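PrgZ (Enterococcus faecalis, PDB 4FAJ) binds extracellular peptide pheromone as a membrane-anchored substrate-binding protein, probably handing it on for transport into the cell. Local coordinates at residues A[275-288]-A[292-305]. Residues are numbered along the deposited sequence; the frame is centred on the assembly and turned at random.
With ZN (zinc ion), chain F.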
loop_
_atom_site.group_PDB
_atom_site.type_symbol
_atom_site.label_atom_id
_atom_site.label_comp_id
_atom_site.label_asym_id
_atom_site.label_seq_id
_atom_site.Cartn_x
_atom_site.Cartn_y
_atom_site.Cartn_z
ATOM N N GLN A 275 3.233 14.021 -13.265
ATOM C CA GLN A 275 2.891 13.456 -14.563
ATOM C C GLN A 275 2.928 11.934 -14.482
ATOM O O GLN A 275 3.929 11.369 -14.055
ATOM C CB GLN A 275 3.893 13.936 -15.617
ATOM C CG GLN A 275 3.841 13.170 -16.934
ATOM C CD GLN A 275 2.612 13.493 -17.739
ATOM O OE1 GLN A 275 2.412 14.638 -18.132
ATOM N NE2 GLN A 275 1.772 12.485 -17.987
ATOM N N VAL A 276 1.855 11.270 -14.901
ATOM C CA VAL A 276 1.837 9.813 -14.931
ATOM C C VAL A 276 2.755 9.334 -16.058
ATOM O O VAL A 276 2.700 9.849 -17.174
ATOM C CB VAL A 276 0.412 9.231 -15.121
ATOM C CG1 VAL A 276 0.464 7.713 -15.224
ATOM C CG2 VAL A 276 -0.490 9.637 -13.957
ATOM N N VAL A 277 3.613 8.364 -15.747
ATOM C CA VAL A 277 4.494 7.747 -16.738
ATOM C C VAL A 277 4.189 6.252 -16.830
ATOM O O VAL A 277 4.345 5.517 -15.854
ATOM C CB VAL A 277 5.979 7.989 -16.407
ATOM C CG1 VAL A 277 6.911 7.240 -17.400
ATOM C CG2 VAL A 277 6.271 9.476 -16.440
ATOM N N LYS A 278 3.709 5.823 -17.993
ATOM C CA LYS A 278 3.399 4.418 -18.231
ATOM C C LYS A 278 4.434 3.775 -19.155
ATOM O O LYS A 278 4.620 2.552 -19.124
ATOM C CB LYS A 278 2.026 4.286 -18.878
ATOM C CG LYS A 278 0.856 4.948 -18.129
ATOM C CD LYS A 278 -0.094 3.924 -17.480
ATOM C CE LYS A 278 -1.559 4.210 -17.792
ATOM N NZ LYS A 278 -2.070 3.403 -18.925
ATOM N N GLU A 279 5.091 4.594 -19.978
ATOM C CA GLU A 279 6.092 4.128 -20.944
ATOM C C GLU A 279 7.451 4.729 -20.595
ATOM O O GLU A 279 7.637 5.945 -20.663
ATOM C CB GLU A 279 5.687 4.513 -22.369
ATOM C CG GLU A 279 6.787 4.287 -23.432
ATOM C CD GLU A 279 7.366 2.898 -23.404
ATOM O OE1 GLU A 279 6.583 1.926 -23.384
ATOM O OE2 GLU A 279 8.615 2.756 -23.401
ATOM N N ILE A 280 8.386 3.866 -20.219
ATOM C CA ILE A 280 9.680 4.292 -19.655
ATOM C C ILE A 280 10.542 5.085 -20.645
ATOM O O ILE A 280 11.234 6.034 -20.256
ATOM C CB ILE A 280 10.476 3.070 -19.118
ATOM C CG1 ILE A 280 9.664 2.310 -18.059
ATOM C CG2 ILE A 280 11.841 3.495 -18.578
ATOM C CD1 ILE A 280 9.034 3.158 -16.980
ATOM N N ASN A 281 10.501 4.703 -21.919
ATOM C CA ASN A 281 11.233 5.435 -22.959
ATOM C C ASN A 281 10.828 6.907 -22.998
ATOM O O ASN A 281 11.665 7.778 -23.183
ATOM C CB ASN A 281 10.991 4.797 -24.319
ATOM C CG ASN A 281 11.828 5.418 -25.402
ATOM O OD1 ASN A 281 13.044 5.267 -25.413
ATOM N ND2 ASN A 281 11.178 6.132 -26.326
ATOM N N THR A 282 9.538 7.173 -22.823
ATOM C CA THR A 282 9.033 8.541 -22.866
ATOM C C THR A 282 9.491 9.331 -21.634
ATOM O O THR A 282 9.888 10.473 -21.753
ATOM C CB THR A 282 7.498 8.571 -22.942
ATOM O OG1 THR A 282 7.059 7.773 -24.051
ATOM C CG2 THR A 282 7.015 9.986 -23.119
ATOM N N GLY A 283 9.454 8.709 -20.457
ATOM C CA GLY A 283 9.909 9.359 -19.233
ATOM C C GLY A 283 11.371 9.780 -19.330
ATOM O O GLY A 283 11.738 10.889 -18.949
ATOM N N ILE A 284 12.191 8.897 -19.877
ATOM C CA ILE A 284 13.616 9.143 -20.017
ATOM C C ILE A 284 13.875 10.292 -20.997
ATOM O O ILE A 284 14.667 11.193 -20.714
ATOM C CB ILE A 284 14.340 7.871 -20.482
ATOM C CG1 ILE A 284 14.288 6.796 -19.392
ATOM C CG2 ILE A 284 15.766 8.180 -20.885
ATOM C CD1 ILE A 284 14.755 5.432 -19.841
ATOM N N ASN A 285 13.198 10.253 -22.144
ATOM C CA ASN A 285 13.341 11.286 -23.164
ATOM C C ASN A 285 12.921 12.663 -22.633
ATOM O O ASN A 285 13.595 13.656 -22.900
ATOM C CB ASN A 285 12.541 10.900 -24.424
ATOM C CG ASN A 285 12.940 11.712 -25.652
ATOM O OD1 ASN A 285 12.180 12.560 -26.112
ATOM N ND2 ASN A 285 14.132 11.451 -26.187
ATOM N N LEU A 286 11.818 12.712 -21.883
ATOM C CA LEU A 286 11.382 13.937 -21.196
ATOM C C LEU A 286 12.419 14.392 -20.158
ATOM O O LEU A 286 12.794 15.569 -20.106
ATOM C CB LEU A 286 10.022 13.712 -20.518
ATOM C CG LEU A 286 8.837 13.628 -21.490
ATOM C CD1 LEU A 286 7.590 13.154 -20.748
ATOM C CD2 LEU A 286 8.571 14.955 -22.202
ATOM N N TYR A 287 12.899 13.446 -19.361
ATOM C CA TYR A 287 13.921 13.719 -18.355
ATOM C C TYR A 287 15.188 14.326 -18.977
ATOM O O TYR A 287 15.667 15.369 -18.513
ATOM C CB TYR A 287 14.252 12.443 -17.586
ATOM C CG TYR A 287 15.286 12.620 -16.502
ATOM C CD1 TYR A 287 16.648 12.526 -16.787
ATOM C CD2 TYR A 287 14.901 12.903 -15.186
ATOM C CE1 TYR A 287 17.602 12.675 -15.775
ATOM C CE2 TYR A 287 15.840 13.055 -14.185
ATOM C CZ TYR A 287 17.187 12.950 -14.483
ATOM O OH TYR A 287 18.109 13.103 -13.471
ATOM N N ASN A 288 15.694 13.707 -20.039
ATOM C CA ASN A 288 16.906 14.191 -20.722
ATOM C C ASN A 288 16.722 15.547 -21.386
ATOM O O ASN A 288 17.695 16.274 -21.577
ATOM C CB ASN A 288 17.397 13.180 -21.766
ATOM C CG ASN A 288 17.964 11.927 -21.135
ATOM O OD1 ASN A 288 18.414 11.959 -19.991
ATOM N ND2 ASN A 288 17.956 10.823 -21.873
ATOM N N LEU A 292 11.075 16.605 -17.274
ATOM C CA LEU A 292 10.753 15.920 -16.035
ATOM C C LEU A 292 11.988 15.967 -15.146
ATOM O O LEU A 292 13.113 15.923 -15.649
ATOM C CB LEU A 292 10.376 14.454 -16.303
ATOM C CG LEU A 292 8.975 14.110 -16.820
ATOM C CD1 LEU A 292 8.845 12.582 -17.131
ATOM C CD2 LEU A 292 7.890 14.532 -15.843
ATOM N N ASP A 293 11.778 16.029 -13.834
ATOM C CA ASP A 293 12.887 16.061 -12.879
ATOM C C ASP A 293 13.166 14.680 -12.252
ATOM O O ASP A 293 14.090 14.518 -11.463
ATOM C CB ASP A 293 12.615 17.128 -11.810
ATOM C CG ASP A 293 12.517 18.528 -12.405
ATOM O OD1 ASP A 293 13.423 18.892 -13.172
ATOM O OD2 ASP A 293 11.544 19.268 -12.119
ATOM N N GLU A 294 12.369 13.683 -12.617
ATOM C CA GLU A 294 12.674 12.291 -12.295
ATOM C C GLU A 294 12.096 11.398 -13.386
ATOM O O GLU A 294 11.223 11.826 -14.142
ATOM C CB GLU A 294 12.113 11.899 -10.918
ATOM C CG GLU A 294 10.625 11.822 -10.864
ATOM C CD GLU A 294 10.079 11.382 -9.515
ATOM O OE1 GLU A 294 8.847 11.202 -9.423
ATOM O OE2 GLU A 294 10.858 11.218 -8.552
ATOM N N ALA A 295 12.622 10.183 -13.484
ATOM C CA ALA A 295 12.173 9.201 -14.456
ATOM C C ALA A 295 12.309 7.801 -13.879
ATOM O O ALA A 295 13.397 7.422 -13.438
ATOM C CB ALA A 295 12.980 9.317 -15.752
ATOM N N PRO A 296 11.214 7.017 -13.878
ATOM C CA PRO A 296 11.324 5.650 -13.380
ATOM C C PRO A 296 12.079 4.770 -14.371
ATOM O O PRO A 296 12.084 5.062 -15.581
ATOM C CB PRO A 296 9.861 5.205 -13.267
ATOM C CG PRO A 296 9.178 5.973 -14.337
ATOM C CD PRO A 296 9.839 7.323 -14.307
ATOM N N LEU A 297 12.720 3.724 -13.854
ATOM C CA LEU A 297 13.543 2.818 -14.666
ATOM C C LEU A 297 13.309 1.331 -14.361
ATOM O O LEU A 297 13.066 0.948 -13.220
ATOM C CB LEU A 297 15.024 3.130 -14.438
ATOM C CG LEU A 297 15.536 4.510 -14.843
ATOM C CD1 LEU A 297 16.963 4.730 -14.344
ATOM C CD2 LEU A 297 15.459 4.716 -16.354
ATOM N N ALA A 298 13.403 0.504 -15.406
ATOM C CA ALA A 298 13.377 -0.953 -15.287
ATOM C C ALA A 298 13.920 -1.576 -16.568
ATOM O O ALA A 298 14.089 -0.880 -17.560
ATOM C CB ALA A 298 11.966 -1.435 -15.037
ATOM N N GLY A 299 14.174 -2.883 -16.535
ATOM C CA GLY A 299 14.638 -3.645 -17.704
ATOM C C GLY A 299 15.825 -3.041 -18.429
ATOM O O GLY A 299 16.770 -2.569 -17.806
ATOM N N GLU A 300 15.777 -3.061 -19.758
ATOM C CA GLU A 300 16.873 -2.549 -20.570
ATOM C C GLU A 300 17.190 -1.077 -20.267
ATOM O O GLU A 300 18.345 -0.669 -20.355
ATOM C CB GLU A 300 16.561 -2.760 -22.050
ATOM C CG GLU A 300 17.589 -2.219 -23.039
ATOM C CD GLU A 300 18.944 -2.928 -22.996
ATOM O OE1 GLU A 300 19.061 -4.020 -22.375
ATOM O OE2 GLU A 300 19.897 -2.382 -23.604
ATOM N N TYR A 301 16.182 -0.290 -19.894
ATOM C CA TYR A 301 16.395 1.123 -19.574
ATOM C C TYR A 301 17.239 1.252 -18.302
ATOM O O TYR A 301 18.148 2.072 -18.234
ATOM C CB TYR A 301 15.060 1.853 -19.387
ATOM C CG TYR A 301 14.082 1.678 -20.527
ATOM C CD1 TYR A 301 14.235 2.396 -21.714
ATOM C CD2 TYR A 301 13.004 0.805 -20.424
ATOM C CE1 TYR A 301 13.333 2.249 -22.777
ATOM C CE2 TYR A 301 12.099 0.635 -21.502
ATOM C CZ TYR A 301 12.272 1.368 -22.661
ATOM O OH TYR A 301 11.378 1.238 -23.707
ATOM N N ALA A 302 16.912 0.460 -17.290
ATOM C CA ALA A 302 17.697 0.444 -16.045
ATOM C C ALA A 302 19.120 -0.044 -16.318
ATOM O O ALA A 302 20.084 0.536 -15.821
ATOM C CB ALA A 302 17.028 -0.429 -15.017
ATOM N N LYS A 303 19.242 -1.113 -17.104
ATOM C CA LYS A 303 20.548 -1.638 -17.528
ATOM C C LYS A 303 21.446 -0.543 -18.123
ATOM O O LYS A 303 22.626 -0.429 -17.769
ATOM C CB LYS A 303 20.353 -2.774 -18.542
ATOM C CG LYS A 303 21.601 -3.630 -18.784
ATOM C CD LYS A 303 21.244 -4.944 -19.454
ATOM C CE LYS A 303 22.247 -6.050 -19.127
ATOM N NZ LYS A 303 23.542 -5.846 -19.814
ATOM N N GLN A 304 20.893 0.279 -19.009
ATOM C CA GLN A 304 21.689 1.323 -19.656
ATOM C C GLN A 304 22.014 2.527 -18.746
ATOM O O GLN A 304 23.058 3.159 -18.918
ATOM C CB GLN A 304 21.010 1.789 -20.946
ATOM C CG GLN A 304 20.911 0.706 -22.016
ATOM C CD GLN A 304 22.235 -0.003 -22.275
ATOM O OE1 GLN A 304 23.307 0.534 -22.005
ATOM N NE2 GLN A 304 22.160 -1.217 -22.807
ATOM N N TYR A 305 21.141 2.843 -17.790
ATOM C CA TYR A 305 21.352 4.020 -16.907
ATOM C C TYR A 305 21.921 3.707 -15.511
ATOM O O TYR A 305 22.131 4.618 -14.687
ATOM C CB TYR A 305 20.051 4.827 -16.792
ATOM C CG TYR A 305 19.795 5.662 -18.017
ATOM C CD1 TYR A 305 19.058 5.167 -19.079
ATOM C CD2 TYR A 305 20.323 6.945 -18.128
ATOM C CE1 TYR A 305 18.845 5.935 -20.225
ATOM C CE2 TYR A 305 20.121 7.719 -19.273
ATOM C CZ TYR A 305 19.379 7.210 -20.312
ATOM O OH TYR A 305 19.169 7.973 -21.445
HETATM ZN ZN ZN F . 9.408 0.935 -23.572
HETATM O O HOH W 1 10.878 6.745 -17.470
#
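With CG beside its backbone N (chi1 -52°), Tyr301 of helix 299-305 points its ring at the start of helix 280-288, where Glu279, its CG opposite the backbone N and its chain bent at chi2, brings its carboxylate to a zinc ion that the tyrosine also binds. Glu279 OE2 and Tyr301 OH each bind the metal at 2.0 Å, and Glu421 completes the protein ligands. Carboxylate and phenol suit zinc as oxygen donors, and the metal probably favours a phenolate. OE2 does double duty: it also accepts from Asn281 N at 3.1 Å, capping the helix. Ile280 lays CB, with CG2 beside it, over one face of the Tyr301 ring, a CH-pi contact with CB 4.0 Å from the centroid, while CD1 turns to Pro296 CG. After a short connection, strand 294-297 runs back along helix 280-288, axes 7.4 Å apart and 150° between directions, and pairs antiparallel with strand 528-539 in a sheet of this family 5 solute-binding protein. Glycine suits position 283 because a beta carbon would run into Val277 CG1. Leu292 sets CD1 against Leu286 CB and Val277 CG2, and CD2 against Gln275 CB. A water donates to both Ile280 O and Pro296 O; these residues also pack on apolar side chains of the bound peptide. Ile284 CD1 lies between Leu297 CD2 and Tyr301 CD1, 3.6 Å from each, and Asn288 ND2 donates within its amide plane to Tyr305 OH (3.1 Å, 160°), tying helix 280-288 to helix 299-305.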